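Local coordinates for protein internalin C2 (Listeria monocytogenes serotype 4b str. F2365, PDB 4FHO) that is a leucine-rich-repeat internalin that probably mediates protein-protein binding in bacterial adhesion to, or invasion of, host cells, at residues A[101-106]-A[118-123]; A[41-46]-A[67-72]. One frame throughout, in Å; residues are numbered along the deposited sequence.

How the contacts relate
Contact 2 comes first along the chain and closes before contact 1 opens; their centres are 25 Å apart and their nearest atoms about 10 Å, so they do not touch. Contact 2 joins helix 43-47 of the N-terminal adhesion/invasion domain to the loop that leads into strand 73-75. Contact 1 lies nearer the middle of the chain, where the loop after strand 95-97 meets the exit of strand 117-119. Strands 73-75, 95-97 and 117-119 are successive members of one parallel sheet, and this sheet links the two places. Contact 2 thus belongs to the cap at one end of the repeat stack, contact 1 to the turn-by-turn packing inside it.

Contact 1: residues A[101-106]-A[118-123]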
# COMPACT_ATOMS: atom_id res chain seq x y z
N ASN A 101 -8.06 -6.27 3.51
CA ASN A 101 -7.73 -6.92 4.76
C ASN A 101 -8.15 -6.06 5.94
O ASN A 101 -7.95 -4.86 5.90
CB ASN A 101 -6.22 -7.23 4.87
CG ASN A 101 -5.79 -8.38 3.98
OD1 ASN A 101 -5.95 -9.54 4.33
ND2 ASN A 101 -5.25 -8.05 2.81
N PRO A 102 -8.69 -6.67 7.02
CA PRO A 102 -9.14 -5.87 8.18
C PRO A 102 -7.96 -5.42 9.05
O PRO A 102 -7.83 -5.87 10.19
CB PRO A 102 -10.04 -6.87 8.92
CG PRO A 102 -9.39 -8.17 8.67
CD PRO A 102 -8.96 -8.10 7.23
N LEU A 103 -7.12 -4.54 8.53
CA LEU A 103 -5.87 -4.12 9.21
C LEU A 103 -6.11 -3.25 10.44
O LEU A 103 -5.47 -3.47 11.46
CB LEU A 103 -4.92 -3.42 8.25
CG LEU A 103 -4.53 -4.17 6.98
CD1 LEU A 103 -3.69 -3.23 6.13
CD2 LEU A 103 -3.81 -5.48 7.27
N LYS A 104 -6.98 -2.24 10.31
CA LYS A 104 -7.36 -1.29 11.36
C LYS A 104 -6.32 -0.20 11.60
O LYS A 104 -6.67 0.94 11.80
CB LYS A 104 -7.78 -1.95 12.68
CG LYS A 104 -8.89 -2.99 12.56
CD LYS A 104 -10.29 -2.43 12.83
CE LYS A 104 -11.19 -3.43 13.53
NZ LYS A 104 -11.49 -4.56 12.62
N ASN A 105 -5.05 -0.58 11.61
CA ASN A 105 -3.94 0.36 11.55
C ASN A 105 -2.81 -0.26 10.72
O ASN A 105 -2.80 -1.47 10.52
CB ASN A 105 -3.47 0.69 12.97
CG ASN A 105 -2.76 -0.47 13.64
OD1 ASN A 105 -1.55 -0.63 13.49
ND2 ASN A 105 -3.51 -1.28 14.37
N VAL A 106 -1.85 0.57 10.32
CA VAL A 106 -0.66 0.10 9.58
C VAL A 106 0.65 0.50 10.30
O VAL A 106 1.66 0.79 9.65
CB VAL A 106 -0.72 0.56 8.11
CG1 VAL A 106 -1.89 -0.12 7.42
CG2 VAL A 106 -0.80 2.08 8.02
N LEU A 118 2.11 0.88 -2.62
CA LEU A 118 1.39 0.45 -1.44
C LEU A 118 -0.11 0.55 -1.66
O LEU A 118 -0.60 1.63 -1.98
CB LEU A 118 1.80 1.30 -0.24
CG LEU A 118 1.17 1.02 1.11
CD1 LEU A 118 1.36 -0.45 1.45
CD2 LEU A 118 1.80 1.90 2.19
N ASP A 119 -0.83 -0.56 -1.52
CA ASP A 119 -2.30 -0.58 -1.66
C ASP A 119 -2.95 -0.92 -0.32
O ASP A 119 -2.92 -2.07 0.12
CB ASP A 119 -2.73 -1.55 -2.75
CG ASP A 119 -4.22 -1.45 -3.09
OD1 ASP A 119 -5.03 -0.78 -2.39
OD2 ASP A 119 -4.60 -2.07 -4.08
N LEU A 120 -3.59 0.09 0.27
CA LEU A 120 -4.32 -0.03 1.54
C LEU A 120 -5.82 0.27 1.39
O LEU A 120 -6.50 0.64 2.36
CB LEU A 120 -3.66 0.87 2.60
CG LEU A 120 -2.21 0.55 2.94
CD1 LEU A 120 -1.67 1.69 3.80
CD2 LEU A 120 -2.05 -0.82 3.62
N THR A 121 -6.35 0.02 0.18
CA THR A 121 -7.78 0.13 -0.11
C THR A 121 -8.62 -0.77 0.82
O THR A 121 -8.29 -1.90 0.98
CB THR A 121 -8.07 -0.24 -1.59
OG1 THR A 121 -7.28 0.60 -2.46
CG2 THR A 121 -9.57 -0.11 -1.90
N SER A 122 -9.65 -0.21 1.46
CA SER A 122 -10.60 -0.99 2.28
C SER A 122 -9.91 -1.80 3.37
O SER A 122 -10.06 -3.01 3.43
CB SER A 122 -11.46 -1.92 1.40
OG SER A 122 -12.10 -1.19 0.37
N THR A 123 -9.04 -1.13 4.14
CA THR A 123 -8.31 -1.77 5.25
C THR A 123 -8.79 -1.34 6.63
O THR A 123 -8.17 -1.70 7.64
CB THR A 123 -6.79 -1.64 5.07
OG1 THR A 123 -6.42 -0.26 4.94
CG2 THR A 123 -6.36 -2.41 3.80
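Leu103 and Thr123 pack obliquely across two successive coils of a leucine-rich-repeat solenoid, where the loop following strand 95-97 lies against the residues leaving strand 117-119. Leu103 places CD1 3.6 Å from Thr123 CG2, methyl against methyl, while Leu103 CB lies 3.7 Å from Thr123 O. The same CD1 of Leu103 also lies 3.8 Å from CD2 of Leu120. That methyl of Leu120 is shared: Val106 comes tip to tip from farther along the loop, with CG1 3.9 Å from Leu120 CD2. Branched aliphatic residues suit these places because their methyls fill the buried interior between coils without needing polar partners.

Threonine at 123 serves two environments. Its methyl stands beside the backbone N and joins the apolar cluster, whereas OG1 of Thr123 sits between N and the carbonyl carbon (chi1 56°). Turned back in this way, Thr123 OG1 donates to Leu120 O at 2.7 Å. A polar atom in a buried side chain is thereby satisfied within its own turn. Leu120 O also accepts from Asn145 ND2, and Asn145 OD1 takes the Thr123 N-H, so the asparagine of the following coil braces this turn. Asn101, two coils before Asn145, plays a comparable part: its ND2 donates to Leu76 O and Leu98 O, and its OD1 accepts from Ile81 N.

Backbone contacts complete the join. Pro102 centres an inverse gamma turn. Asn101 O, at its start, receives a CA-H...O contact from Thr123 CA at 3.2 Å. Beyond the turn, Lys104 N donates to Thr123 O over 3.0 Å; the bond is nearly straight at hydrogen (174°), and the donor lies almost on the extended C=O line of Thr123 (170°).

Contact 2: residues A[41-46]-A[67-72]; sequences VTQADL and YLNNLI
Gln43 and Leu46, one helical turn apart, carry the contact of segment 41-46 with Tyr67, Leu68 and Asn69. Just before the helix, Thr42 is its N-cap and forms a capping box with Asp45: Thr42 OG1 accepts from Asp45 N, while Asp45 OD2 takes both the N-H and the hydroxyl of Thr42. The short side chains of threonine and aspartate suit this reciprocal grip, which fixes the helix start.

Gln43 leaves with CG anti to its backbone N (chi1 -177°), then bends at chi2, bringing its amide over to the loop. NE2 donates to Tyr67 O at 3.0 Å, a bond of 163° at hydrogen that lies in both the carbonyl and amide planes. On the other side of the amide group, OE1 accepts from Ile9 N, so glutamine uses both ends to tie the helix to two loops. Asn69 ND2 comes 3.3 Å from Gln43 NE2, but both are donors; Asp47 OD1 accepts from Asn69 ND2 and, weakly, from Gln43 NE2.

Leu46 supplies the apolar half of the contact. It runs alongside Tyr67, placing Leu46 CD1 3.7 Å from Tyr67 CB. Leu68 is crossed at about a right angle, with Leu46 CD2 3.7 Å from Leu68 CD2.

Helix 15-18 meets the same cluster through Ile18, which touches Leu46 and Tyr67, while Leu68 reaches Leu52 of strand 51-53; segment 67-72 thus lies between helices 15-18 and 43-47 on one hand and strand 51-53, the outermost strand of the parallel sheet, on the other.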
# COMPACT_ATOMS: atom_id res chain seq x y z
N VAL A 41 11.82 -27.23 3.18
CA VAL A 41 12.56 -26.19 2.44
C VAL A 41 13.79 -25.78 3.25
O VAL A 41 13.78 -25.85 4.50
CB VAL A 41 11.68 -24.97 2.11
CG1 VAL A 41 10.66 -25.34 1.06
CG2 VAL A 41 11.01 -24.42 3.35
N THR A 42 14.85 -25.39 2.54
CA THR A 42 16.04 -24.78 3.14
C THR A 42 15.80 -23.27 3.22
O THR A 42 14.83 -22.76 2.63
CB THR A 42 17.32 -25.05 2.31
OG1 THR A 42 17.18 -24.45 1.01
CG2 THR A 42 17.55 -26.54 2.14
N GLN A 43 16.67 -22.57 3.93
CA GLN A 43 16.66 -21.10 3.94
C GLN A 43 16.98 -20.52 2.55
O GLN A 43 16.40 -19.50 2.17
CB GLN A 43 17.61 -20.52 5.00
CG GLN A 43 17.60 -19.00 5.13
CD GLN A 43 16.21 -18.42 5.33
OE1 GLN A 43 15.46 -18.85 6.21
NE2 GLN A 43 15.85 -17.44 4.50
N ALA A 44 17.88 -21.18 1.81
CA ALA A 44 18.17 -20.83 0.40
C ALA A 44 16.93 -20.84 -0.52
O ALA A 44 16.81 -19.97 -1.39
CB ALA A 44 19.25 -21.73 -0.17
N ASP A 45 16.02 -21.81 -0.33
CA ASP A 45 14.74 -21.86 -1.08
C ASP A 45 13.88 -20.65 -0.76
O ASP A 45 13.32 -20.03 -1.66
CB ASP A 45 13.92 -23.11 -0.73
CG ASP A 45 14.59 -24.40 -1.14
OD1 ASP A 45 14.77 -24.61 -2.35
OD2 ASP A 45 14.92 -25.20 -0.24
N LEU A 46 13.79 -20.32 0.53
CA LEU A 46 13.07 -19.13 1.00
C LEU A 46 13.71 -17.83 0.49
O LEU A 46 13.00 -16.93 0.05
CB LEU A 46 12.95 -19.13 2.53
CG LEU A 46 12.18 -20.29 3.19
CD1 LEU A 46 12.04 -20.06 4.68
CD2 LEU A 46 10.79 -20.43 2.58
N TYR A 67 10.99 -14.80 7.14
CA TYR A 67 12.10 -15.58 6.57
C TYR A 67 12.33 -15.31 5.08
O TYR A 67 13.38 -15.69 4.55
CB TYR A 67 11.91 -17.09 6.82
CG TYR A 67 11.80 -17.44 8.27
CD1 TYR A 67 12.91 -17.36 9.12
CD2 TYR A 67 10.57 -17.83 8.83
CE1 TYR A 67 12.81 -17.64 10.49
CE2 TYR A 67 10.46 -18.15 10.19
CZ TYR A 67 11.59 -18.06 11.01
OH TYR A 67 11.48 -18.36 12.35
N LEU A 68 11.38 -14.66 4.42
CA LEU A 68 11.53 -14.31 3.00
C LEU A 68 12.32 -12.99 2.89
O LEU A 68 11.76 -11.94 2.57
CB LEU A 68 10.16 -14.27 2.31
CG LEU A 68 9.26 -15.50 2.53
CD1 LEU A 68 8.00 -15.35 1.69
CD2 LEU A 68 9.95 -16.81 2.19
N ASN A 69 13.64 -13.09 3.11
CA ASN A 69 14.54 -11.91 3.19
C ASN A 69 14.55 -11.06 1.91
O ASN A 69 14.50 -9.83 2.00
CB ASN A 69 15.99 -12.30 3.52
CG ASN A 69 16.13 -12.95 4.88
OD1 ASN A 69 15.83 -12.33 5.91
ND2 ASN A 69 16.56 -14.20 4.89
N ASN A 70 14.58 -11.72 0.75
CA ASN A 70 14.69 -11.05 -0.55
C ASN A 70 13.34 -10.85 -1.26
O ASN A 70 13.32 -10.60 -2.47
CB ASN A 70 15.66 -11.84 -1.45
CG ASN A 70 17.04 -11.99 -0.81
OD1 ASN A 70 17.54 -11.06 -0.18
ND2 ASN A 70 17.64 -13.17 -0.95
N LEU A 71 12.22 -10.92 -0.51
CA LEU A 71 10.87 -10.67 -1.05
C LEU A 71 10.80 -9.22 -1.56
O LEU A 71 11.23 -8.29 -0.86
CB LEU A 71 9.80 -10.90 0.02
CG LEU A 71 8.33 -10.95 -0.45
CD1 LEU A 71 8.08 -12.14 -1.35
CD2 LEU A 71 7.43 -10.99 0.78
N ILE A 72 10.33 -9.07 -2.79
CA ILE A 72 10.19 -7.80 -3.51
C ILE A 72 8.71 -7.39 -3.66
O ILE A 72 8.39 -6.22 -3.47
CB ILE A 72 10.87 -7.90 -4.91
CG1 ILE A 72 12.40 -7.91 -4.75
CG2 ILE A 72 10.50 -6.74 -5.82
CD1 ILE A 72 13.14 -8.28 -6.02